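Local coordinates for protein chorismate synthase (Aquifex aeolicus, PDB 1Q1L) that catalyses the last step of the shikimate pathway, eliminating phosphate from 5-enolpyruvylshikimate-3-phosphate to give chorismate, with reduced FMN as cofactor, at residues S5-S17 with I369-D382. Numbering follows the deposited sequence.
Sequences SLRYLRFLTAGES and IVLADALLEKLGGD
Asp-373, on helix 356-379, holds three successive backbone amides of the loop leading into strand 10-14, a worked example of how one buried carboxylate can fix a loop. Asp-373 OD2 takes the N-H of Arg-7 on its syn lone pair at 2.8 Å, the bond almost straight (169°). Asp-373 OD1 accepts twice: Tyr-8 N (2.7 Å) comes from the syn side, tilted out of the carboxylate plane, and Leu-9 N approaches nearly along the C-O axis. CG anti to the backbone N (chi1 -178°) carries the carboxylate from the helix flank to the loop. Three N-H donors would be expected to favour its ionised form.

Packing is tightest beside this site, where Leu-9 CD2 presses on Leu-376 CD1 at 3.4 Å and Leu-376 CB sits over one face of the Tyr-8 ring in a CH-pi contact, 3.7 Å from its centroid. The Tyr-8 hydroxyl reaches past the helix end, where Gly-380 turns to positive phi, and donates to Gly-381 O. In the beta-alpha-beta sandwich of chorismate synthase, the contact joins strand 10-14, an edge strand of the four-stranded antiparallel sheet within the chain, to a helix of the layer between the sheets; helix 142-157 adds Phe-155 against Leu-376. Farther along, Ile-369 CG2 bridges Leu-6 CD2 and Phe-11 CE2, each at 3.8 Å, and the ring of Trp-248 from another subunit meets that of Phe-11 with the planes nearly parallel.

Looser is the partly exposed flank, where Arg-7 and Glu-377 run side by side but touch only through the aliphatic part of the arginine. Its poorly ordered guanidinium leads away, while the glutamate carboxylate forms salt bridges with Arg-255 and Arg-250.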
loop_
_atom_site.group_PDB
_atom_site.type_symbol
_atom_site.label_atom_id
_atom_site.label_comp_id
_atom_site.label_asym_id
_atom_site.label_seq_id
_atom_site.Cartn_x
_atom_site.Cartn_y
_atom_site.Cartn_z
ATOM N N SER A 5 -2.111 -0.743 8.211
ATOM C CA SER A 5 -2.285 -0.008 6.926
ATOM C C SER A 5 -3.762 0.207 6.598
ATOM O O SER A 5 -4.548 -0.739 6.566
ATOM C CB SER A 5 -1.608 -0.772 5.788
ATOM O OG SER A 5 -1.683 -0.053 4.568
ATOM N N LEU A 6 -4.126 1.460 6.351
ATOM C CA LEU A 6 -5.499 1.828 6.020
ATOM C C LEU A 6 -5.826 1.484 4.569
ATOM O O LEU A 6 -4.930 1.376 3.735
ATOM C CB LEU A 6 -5.700 3.327 6.266
ATOM C CG LEU A 6 -5.932 3.771 7.713
ATOM C CD1 LEU A 6 -5.136 2.915 8.680
ATOM C CD2 LEU A 6 -5.553 5.235 7.847
ATOM N N ARG A 7 -7.113 1.315 4.274
ATOM C CA ARG A 7 -7.550 0.971 2.925
ATOM C C ARG A 7 -7.921 2.197 2.088
ATOM O O ARG A 7 -7.689 2.220 0.878
ATOM C CB ARG A 7 -8.768 0.037 2.978
ATOM C CG ARG A 7 -8.645 -1.191 3.879
ATOM C CD ARG A 7 -7.746 -2.272 3.300
ATOM N NE ARG A 7 -6.332 -2.022 3.562
ATOM C CZ ARG A 7 -5.350 -2.844 3.207
ATOM N NH1 ARG A 7 -5.628 -3.977 2.570
ATOM N NH2 ARG A 7 -4.091 -2.537 3.491
ATOM N N TYR A 8 -8.496 3.209 2.732
ATOM C CA TYR A 8 -8.935 4.413 2.036
ATOM C C TYR A 8 -8.202 5.693 2.441
ATOM O O TYR A 8 -7.680 6.411 1.584
ATOM C CB TYR A 8 -10.435 4.603 2.258
ATOM C CG TYR A 8 -11.062 5.655 1.378
ATOM C CD1 TYR A 8 -11.597 5.320 0.133
ATOM C CD2 TYR A 8 -11.129 6.986 1.790
ATOM C CE1 TYR A 8 -12.189 6.287 -0.679
ATOM C CE2 TYR A 8 -11.714 7.960 0.989
ATOM C CZ TYR A 8 -12.245 7.606 -0.243
ATOM O OH TYR A 8 -12.840 8.569 -1.025
ATOM N N LEU A 9 -8.189 5.993 3.737
ATOM C CA LEU A 9 -7.519 7.189 4.232
ATOM C C LEU A 9 -6.018 6.973 4.242
ATOM O O LEU A 9 -5.545 5.836 4.192
ATOM C CB LEU A 9 -7.971 7.521 5.654
ATOM C CG LEU A 9 -9.421 7.946 5.878
ATOM C CD1 LEU A 9 -9.652 8.086 7.369
ATOM C CD2 LEU A 9 -9.709 9.253 5.143
ATOM N N ARG A 10 -5.275 8.072 4.305
ATOM C CA ARG A 10 -3.819 8.012 4.338
ATOM C C ARG A 10 -3.375 9.157 5.230
ATOM O O ARG A 10 -3.953 10.245 5.191
ATOM C CB ARG A 10 -3.212 8.245 2.948
ATOM C CG ARG A 10 -3.973 7.643 1.785
ATOM C CD ARG A 10 -3.553 8.306 0.469
ATOM N NE ARG A 10 -2.240 7.866 0.015
ATOM C CZ ARG A 10 -1.647 8.292 -1.100
ATOM N NH1 ARG A 10 -2.238 9.182 -1.885
ATOM N NH2 ARG A 10 -0.468 7.797 -1.448
ATOM N N PHE A 11 -2.364 8.915 6.047
ATOM C CA PHE A 11 -1.857 9.977 6.880
ATOM C C PHE A 11 -0.459 9.658 7.348
ATOM O O PHE A 11 -0.052 8.500 7.387
ATOM C CB PHE A 11 -2.816 10.258 8.061
ATOM C CG PHE A 11 -2.683 9.310 9.231
ATOM C CD1 PHE A 11 -1.725 9.527 10.214
ATOM C CD2 PHE A 11 -3.550 8.231 9.372
ATOM C CE1 PHE A 11 -1.632 8.684 11.327
ATOM C CE2 PHE A 11 -3.468 7.381 10.479
ATOM C CZ PHE A 11 -2.508 7.609 11.460
ATOM N N LEU A 12 0.298 10.705 7.641
ATOM C CA LEU A 12 1.649 10.560 8.146
ATOM C C LEU A 12 1.793 11.589 9.242
ATOM O O LEU A 12 1.171 12.649 9.175
ATOM C CB LEU A 12 2.684 10.840 7.057
ATOM C CG LEU A 12 2.848 9.781 5.972
ATOM C CD1 LEU A 12 3.826 10.294 4.915
ATOM C CD2 LEU A 12 3.346 8.472 6.600
ATOM N N THR A 13 2.579 11.263 10.262
ATOM C CA THR A 13 2.832 12.195 11.355
ATOM C C THR A 13 4.344 12.285 11.485
ATOM O O THR A 13 5.064 11.395 11.025
ATOM C CB THR A 13 2.259 11.704 12.705
ATOM O OG1 THR A 13 2.985 10.549 13.142
ATOM C CG2 THR A 13 0.788 11.359 12.571
ATOM N N ALA A 14 4.820 13.357 12.112
ATOM C CA ALA A 14 6.251 13.563 12.297
ATOM C C ALA A 14 6.491 14.549 13.428
ATOM O O ALA A 14 5.576 15.259 13.844
ATOM C CB ALA A 14 6.875 14.099 11.009
ATOM N N GLY A 15 7.728 14.590 13.913
ATOM C CA GLY A 15 8.080 15.503 14.983
ATOM C C GLY A 15 8.680 14.788 16.173
ATOM O O GLY A 15 8.283 13.662 16.483
ATOM N N GLU A 16 9.649 15.426 16.829
ATOM C CA GLU A 16 10.277 14.845 18.012
ATOM C C GLU A 16 9.645 15.519 19.229
ATOM O O GLU A 16 9.106 16.621 19.120
ATOM C CB GLU A 16 11.790 15.090 18.036
ATOM C CG GLU A 16 12.447 15.480 16.716
ATOM C CD GLU A 16 12.179 14.512 15.576
ATOM O OE1 GLU A 16 12.206 13.283 15.796
ATOM O OE2 GLU A 16 11.962 14.992 14.446
ATOM N N SER A 17 9.714 14.863 20.384
ATOM C CA SER A 17 9.128 15.413 21.601
ATOM C C SER A 17 9.696 16.785 21.960
ATOM O O SER A 17 8.970 17.659 22.434
ATOM C CB SER A 17 9.317 14.437 22.764
ATOM O OG SER A 17 10.614 13.866 22.751
ATOM N N ILE A 369 -10.114 6.531 13.512
ATOM C CA ILE A 369 -9.372 6.467 12.257
ATOM C C ILE A 369 -9.711 5.181 11.506
ATOM O O ILE A 369 -9.976 5.200 10.302
ATOM C CB ILE A 369 -7.856 6.541 12.519
ATOM C CG1 ILE A 369 -7.504 7.934 13.064
ATOM C CG2 ILE A 369 -7.071 6.285 11.216
ATOM C CD1 ILE A 369 -6.051 8.096 13.445
ATOM N N VAL A 370 -9.716 4.066 12.227
ATOM C CA VAL A 370 -10.025 2.775 11.628
ATOM C C VAL A 370 -11.443 2.757 11.085
ATOM O O VAL A 370 -11.688 2.309 9.960
ATOM C CB VAL A 370 -9.859 1.626 12.662
ATOM C CG1 VAL A 370 -10.284 0.290 12.052
ATOM C CG2 VAL A 370 -8.409 1.539 13.098
ATOM N N LEU A 371 -12.384 3.265 11.875
ATOM C CA LEU A 371 -13.774 3.264 11.456
ATOM C C LEU A 371 -14.053 4.217 10.310
ATOM O O LEU A 371 -14.828 3.881 9.412
ATOM C CB LEU A 371 -14.690 3.571 12.642
ATOM C CG LEU A 371 -14.640 2.506 13.751
ATOM C CD1 LEU A 371 -15.699 2.807 14.803
ATOM C CD2 LEU A 371 -14.893 1.123 13.154
ATOM N N ALA A 372 -13.438 5.398 10.338
ATOM C CA ALA A 372 -13.636 6.370 9.266
ATOM C C ALA A 372 -13.089 5.756 7.984
ATOM O O ALA A 372 -13.699 5.855 6.918
ATOM C CB ALA A 372 -12.900 7.684 9.583
ATOM N N ASP A 373 -11.929 5.120 8.100
ATOM C CA ASP A 373 -11.294 4.463 6.965
ATOM C C ASP A 373 -12.209 3.368 6.398
ATOM O O ASP A 373 -12.463 3.310 5.188
ATOM C CB ASP A 373 -9.966 3.847 7.405
ATOM C CG ASP A 373 -9.223 3.188 6.259
ATOM O OD1 ASP A 373 -8.913 3.898 5.281
ATOM O OD2 ASP A 373 -8.953 1.968 6.334
ATOM N N ALA A 374 -12.706 2.509 7.281
ATOM C CA ALA A 374 -13.581 1.407 6.883
ATOM C C ALA A 374 -14.914 1.892 6.319
ATOM O O ALA A 374 -15.502 1.235 5.469
ATOM C CB ALA A 374 -13.834 0.488 8.074
ATOM N N LEU A 375 -15.399 3.031 6.801
ATOM C CA LEU A 375 -16.659 3.551 6.307
ATOM C C LEU A 375 -16.451 4.098 4.895
ATOM O O LEU A 375 -17.253 3.844 4.001
ATOM C CB LEU A 375 -17.193 4.641 7.236
ATOM C CG LEU A 375 -18.608 5.132 6.907
ATOM C CD1 LEU A 375 -19.573 3.957 6.874
ATOM C CD2 LEU A 375 -19.048 6.159 7.941
ATOM N N LEU A 376 -15.359 4.827 4.691
ATOM C CA LEU A 376 -15.065 5.381 3.373
ATOM C C LEU A 376 -14.786 4.273 2.365
ATOM O O LEU A 376 -15.108 4.408 1.187
ATOM C CB LEU A 376 -13.876 6.339 3.461
ATOM C CG LEU A 376 -14.216 7.692 4.093
ATOM C CD1 LEU A 376 -12.934 8.447 4.438
ATOM C CD2 LEU A 376 -15.086 8.496 3.122
ATOM N N GLU A 377 -14.200 3.174 2.837
ATOM C CA GLU A 377 -13.890 2.015 1.999
ATOM C C GLU A 377 -15.182 1.411 1.450
ATOM O O GLU A 377 -15.250 0.983 0.298
ATOM C CB GLU A 377 -13.153 0.956 2.831
ATOM C CG GLU A 377 -12.834 -0.334 2.102
ATOM C CD GLU A 377 -12.279 -1.415 3.027
ATOM O OE1 GLU A 377 -11.772 -2.437 2.515
ATOM O OE2 GLU A 377 -12.353 -1.253 4.268
ATOM N N LYS A 378 -16.206 1.377 2.296
ATOM C CA LYS A 378 -17.503 0.828 1.922
ATOM C C LYS A 378 -18.313 1.786 1.048
ATOM O O LYS A 378 -18.909 1.382 0.049
ATOM C CB LYS A 378 -18.303 0.503 3.189
ATOM C CG LYS A 378 -19.742 0.076 2.948
ATOM C CD LYS A 378 -19.824 -1.240 2.195
ATOM C CE LYS A 378 -21.266 -1.701 2.080
ATOM N NZ LYS A 378 -21.406 -2.988 1.342
ATOM N N LEU A 379 -18.322 3.058 1.432
ATOM C CA LEU A 379 -19.085 4.080 0.730
ATOM C C LEU A 379 -18.411 4.767 -0.459
ATOM O O LEU A 379 -19.070 5.056 -1.447
ATOM C CB LEU A 379 -19.529 5.145 1.738
ATOM C CG LEU A 379 -20.871 4.986 2.475
ATOM C CD1 LEU A 379 -21.244 3.532 2.663
ATOM C CD2 LEU A 379 -20.779 5.713 3.806
ATOM N N GLY A 380 -17.108 5.020 -0.370
ATOM C CA GLY A 380 -16.425 5.726 -1.439
ATOM C C GLY A 380 -16.860 7.180 -1.318
ATOM O O GLY A 380 -17.344 7.576 -0.256
ATOM N N GLY A 381 -16.693 7.978 -2.373
ATOM C CA GLY A 381 -17.124 9.367 -2.318
ATOM C C GLY A 381 -16.042 10.418 -2.148
ATOM O O GLY A 381 -15.010 10.166 -1.533
ATOM N N ASP A 382 -16.289 11.609 -2.687
ATOM C CA ASP A 382 -15.329 12.703 -2.603
ATOM C C ASP A 382 -15.894 13.936 -1.888
ATOM O O ASP A 382 -15.150 14.849 -1.528
ATOM C CB ASP A 382 -14.831 13.068 -4.008
ATOM C CG ASP A 382 -14.004 11.950 -4.646
ATOM O OD1 ASP A 382 -12.997 11.526 -4.035
ATOM O OD2 ASP A 382 -14.353 11.497 -5.756
#